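Local coordinates for glycosyl hydrolase family 2, TIM barrel domain protein (PDB 6ED2) that probably hydrolyses beta-glucuronides as a family 2 glycosyl hydrolase of a human gut bacterium, at residues A[510-515]-A[561-566]. Numbering follows the deposited sequence.
Sequences DAEAAF and LEMTHA
The ring of Phe-515 meets Thr-564 at its edge: methyl CG2 lies near the ring plane, 4.0 Å from CE2, while Tyr-498 stacks on the ring from elsewhere in the chain. The pair illustrates how successive outer helices of a TIM barrel pack. Helices 508-525 and 554-570 are joined through barrel strand 531-535, and their segments run nearly parallel, crossing at -23° with axes 10.4 Å apart. A chi1 of -165° swings the Phe-515 ring away from its own backbone N and across the interface, where its side chain lies roughly perpendicular to that of Thr-564. The threonine divides its two branches: CG2 serves the aromatic edge, whereas OG1 is hydrogen-bonded to the carbonyl O of Tyr-560, one turn earlier in its own helix.

Met-563 fills the middle of the seam. Its chain bends at chi2 (-85°) and again at chi3, so that the thioether lies alongside Glu-512 and the terminal methyl turns to Ala-511. Sulfur SD lies 3.8 Å from Glu-512 CB, and the methionine and glutamate chains run antiparallel as they pass. Shortening Met-563 to an alanine would probably open a gap between the helices, leaving Ala-511 CB and the CB-CG part of Glu-512 without their partner. At the far end of the methionine, the CE methyl stands 4.4 Å from Ala-511 CB.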
ATOM      1  N   ASP A 510     -23.390 -14.366  15.063  1.00 37.67           N
ATOM      2  CA  ASP A 510     -23.176 -14.953  16.376  1.00 38.44           C
ATOM      3  C   ASP A 510     -22.604 -13.920  17.342  1.00 42.50           C
ATOM      4  O   ASP A 510     -23.015 -13.850  18.508  1.00 39.65           O
ATOM      5  CB  ASP A 510     -22.255 -16.169  16.260  1.00 46.96           C
ATOM      6  CG  ASP A 510     -22.963 -17.385  15.663  1.00 57.70           C
ATOM      7  OD1 ASP A 510     -23.164 -18.380  16.396  1.00 59.90           O
ATOM      8  OD2 ASP A 510     -23.331 -17.333  14.467  1.00 58.39           O
ATOM      9  N   ALA A 511     -21.661 -13.098  16.869  1.00 39.45           N
ATOM     10  CA  ALA A 511     -21.126 -12.035  17.708  1.00 39.02           C
ATOM     11  C   ALA A 511     -22.235 -11.084  18.157  1.00 36.34           C
ATOM     12  O   ALA A 511     -22.315 -10.731  19.341  1.00 31.15           O
ATOM     13  CB  ALA A 511     -20.019 -11.282  16.964  1.00 33.51           C
ATOM     14  N   GLU A 512     -23.127 -10.701  17.237  1.00 28.22           N
ATOM     15  CA  GLU A 512     -24.202  -9.783  17.597  1.00 33.92           C
ATOM     16  C   GLU A 512     -25.088 -10.350  18.704  1.00 37.18           C
ATOM     17  O   GLU A 512     -25.471  -9.620  19.629  1.00 31.94           O
ATOM     18  CB  GLU A 512     -25.044  -9.448  16.370  1.00 37.55           C
ATOM     19  CG  GLU A 512     -26.125  -8.440  16.634  1.00 39.16           C
ATOM     20  CD  GLU A 512     -27.120  -8.339  15.483  1.00 51.13           C
ATOM     21  OE1 GLU A 512     -26.736  -8.645  14.338  1.00 53.60           O
ATOM     22  OE2 GLU A 512     -28.289  -7.956  15.728  1.00 61.21           O
ATOM     23  N   ALA A 513     -25.429 -11.645  18.630  1.00 32.20           N
ATOM     24  CA  ALA A 513     -26.306 -12.233  19.647  1.00 36.16           C
ATOM     25  C   ALA A 513     -25.587 -12.382  20.986  1.00 34.80           C
ATOM     26  O   ALA A 513     -26.187 -12.170  22.044  1.00 35.85           O
ATOM     27  CB  ALA A 513     -26.850 -13.590  19.178  1.00 30.09           C
ATOM     28  N   ALA A 514     -24.305 -12.757  20.966  1.00 31.97           N
ATOM     29  CA  ALA A 514     -23.554 -12.801  22.215  1.00 32.76           C
ATOM     30  C   ALA A 514     -23.472 -11.414  22.834  1.00 33.02           C
ATOM     31  O   ALA A 514     -23.504 -11.264  24.059  1.00 36.31           O
ATOM     32  CB  ALA A 514     -22.150 -13.369  21.976  1.00 25.40           C
ATOM     33  N   PHE A 515     -23.356 -10.390  21.996  1.00 32.39           N
ATOM     34  CA  PHE A 515     -23.248  -9.024  22.483  1.00 30.59           C
ATOM     35  C   PHE A 515     -24.555  -8.594  23.146  1.00 32.93           C
ATOM     36  O   PHE A 515     -24.553  -8.111  24.283  1.00 32.89           O
ATOM     37  CB  PHE A 515     -22.861  -8.130  21.301  1.00 29.41           C
ATOM     38  CG  PHE A 515     -22.353  -6.758  21.662  1.00 34.01           C
ATOM     39  CD1 PHE A 515     -22.295  -6.312  22.969  1.00 31.54           C
ATOM     40  CD2 PHE A 515     -21.937  -5.893  20.646  1.00 33.84           C
ATOM     41  CE1 PHE A 515     -21.842  -5.018  23.265  1.00 33.78           C
ATOM     42  CE2 PHE A 515     -21.478  -4.612  20.932  1.00 31.96           C
ATOM     43  CZ  PHE A 515     -21.442  -4.169  22.247  1.00 32.07           C
ATOM     44  N   LEU A 561     -18.684  -2.104  12.438  1.00 27.18           N
ATOM     45  CA  LEU A 561     -19.160  -0.878  13.070  1.00 28.24           C
ATOM     46  C   LEU A 561     -20.674  -0.758  12.966  1.00 28.54           C
ATOM     47  O   LEU A 561     -21.334  -0.337  13.923  1.00 25.67           O
ATOM     48  CB  LEU A 561     -18.484   0.347  12.447  1.00 24.89           C
ATOM     49  CG  LEU A 561     -16.982   0.491  12.720  1.00 27.58           C
ATOM     50  CD1 LEU A 561     -16.336   1.648  11.908  1.00 20.17           C
ATOM     51  CD2 LEU A 561     -16.737   0.673  14.217  1.00 26.09           C
ATOM     52  N   GLU A 562     -21.241  -1.117  11.811  1.00 28.56           N
ATOM     53  CA  GLU A 562     -22.684  -1.020  11.648  1.00 30.43           C
ATOM     54  C   GLU A 562     -23.399  -1.984  12.581  1.00 30.32           C
ATOM     55  O   GLU A 562     -24.417  -1.633  13.189  1.00 29.36           O
ATOM     56  CB  GLU A 562     -23.070  -1.289  10.195  1.00 32.35           C
ATOM     57  CG  GLU A 562     -22.578  -0.198   9.236  1.00 47.12           C
ATOM     58  CD  GLU A 562     -23.261  -0.227   7.880  1.00 51.59           C
ATOM     59  OE1 GLU A 562     -24.128  -1.108   7.663  1.00 58.81           O
ATOM     60  OE2 GLU A 562     -22.933   0.641   7.038  1.00 61.64           O
ATOM     61  N   MET A 563     -22.882  -3.209  12.703  1.00 26.67           N
ATOM     62  CA  MET A 563     -23.468  -4.145  13.656  1.00 34.32           C
ATOM     63  C   MET A 563     -23.344  -3.607  15.074  1.00 33.10           C
ATOM     64  O   MET A 563     -24.333  -3.554  15.822  1.00 29.35           O
ATOM     65  CB  MET A 563     -22.803  -5.512  13.534  1.00 26.11           C
ATOM     66  CG  MET A 563     -23.393  -6.544  14.492  1.00 36.03           C
ATOM     67  SD  MET A 563     -22.649  -6.509  16.150  1.00 34.32           S
ATOM     68  CE  MET A 563     -21.032  -7.183  15.841  1.00 30.98           C
ATOM     69  N   THR A 564     -22.130  -3.172  15.444  1.00 28.65           N
ATOM     70  CA  THR A 564     -21.870  -2.682  16.792  1.00 27.10           C
ATOM     71  C   THR A 564     -22.791  -1.518  17.144  1.00 30.15           C
ATOM     72  O   THR A 564     -23.387  -1.492  18.230  1.00 30.14           O
ATOM     73  CB  THR A 564     -20.392  -2.288  16.914  1.00 30.06           C
ATOM     74  OG1 THR A 564     -19.574  -3.418  16.583  1.00 27.18           O
ATOM     75  CG2 THR A 564     -20.036  -1.855  18.345  1.00 28.92           C
ATOM     76  N   HIS A 565     -22.967  -0.576  16.223  1.00 27.65           N
ATOM     77  CA  HIS A 565     -23.793   0.587  16.533  1.00 28.46           C
ATOM     78  C   HIS A 565     -25.264   0.214  16.638  1.00 31.55           C
ATOM     79  O   HIS A 565     -26.005   0.837  17.406  1.00 27.83           O
ATOM     80  CB  HIS A 565     -23.587   1.682  15.477  1.00 27.08           C
ATOM     81  CG  HIS A 565     -22.220   2.294  15.511  1.00 30.36           C
ATOM     82  ND1 HIS A 565     -21.588   2.776  14.387  1.00 30.73           N
ATOM     83  CD2 HIS A 565     -21.359   2.489  16.539  1.00 29.45           C
ATOM     84  CE1 HIS A 565     -20.401   3.249  14.722  1.00 30.33           C
ATOM     85  NE2 HIS A 565     -20.236   3.084  16.023  1.00 30.06           N
ATOM     86  N   ALA A 566     -25.704  -0.791  15.875  1.00 30.44           N
ATOM     87  CA  ALA A 566     -27.073  -1.269  16.012  1.00 32.32           C
ATOM     88  C   ALA A 566     -27.312  -1.837  17.405  1.00 28.26           C
ATOM     89  O   ALA A 566     -28.369  -1.611  18.001  1.00 31.39           O
ATOM     90  CB  ALA A 566     -27.385  -2.305  14.933  1.00 30.27           C
TER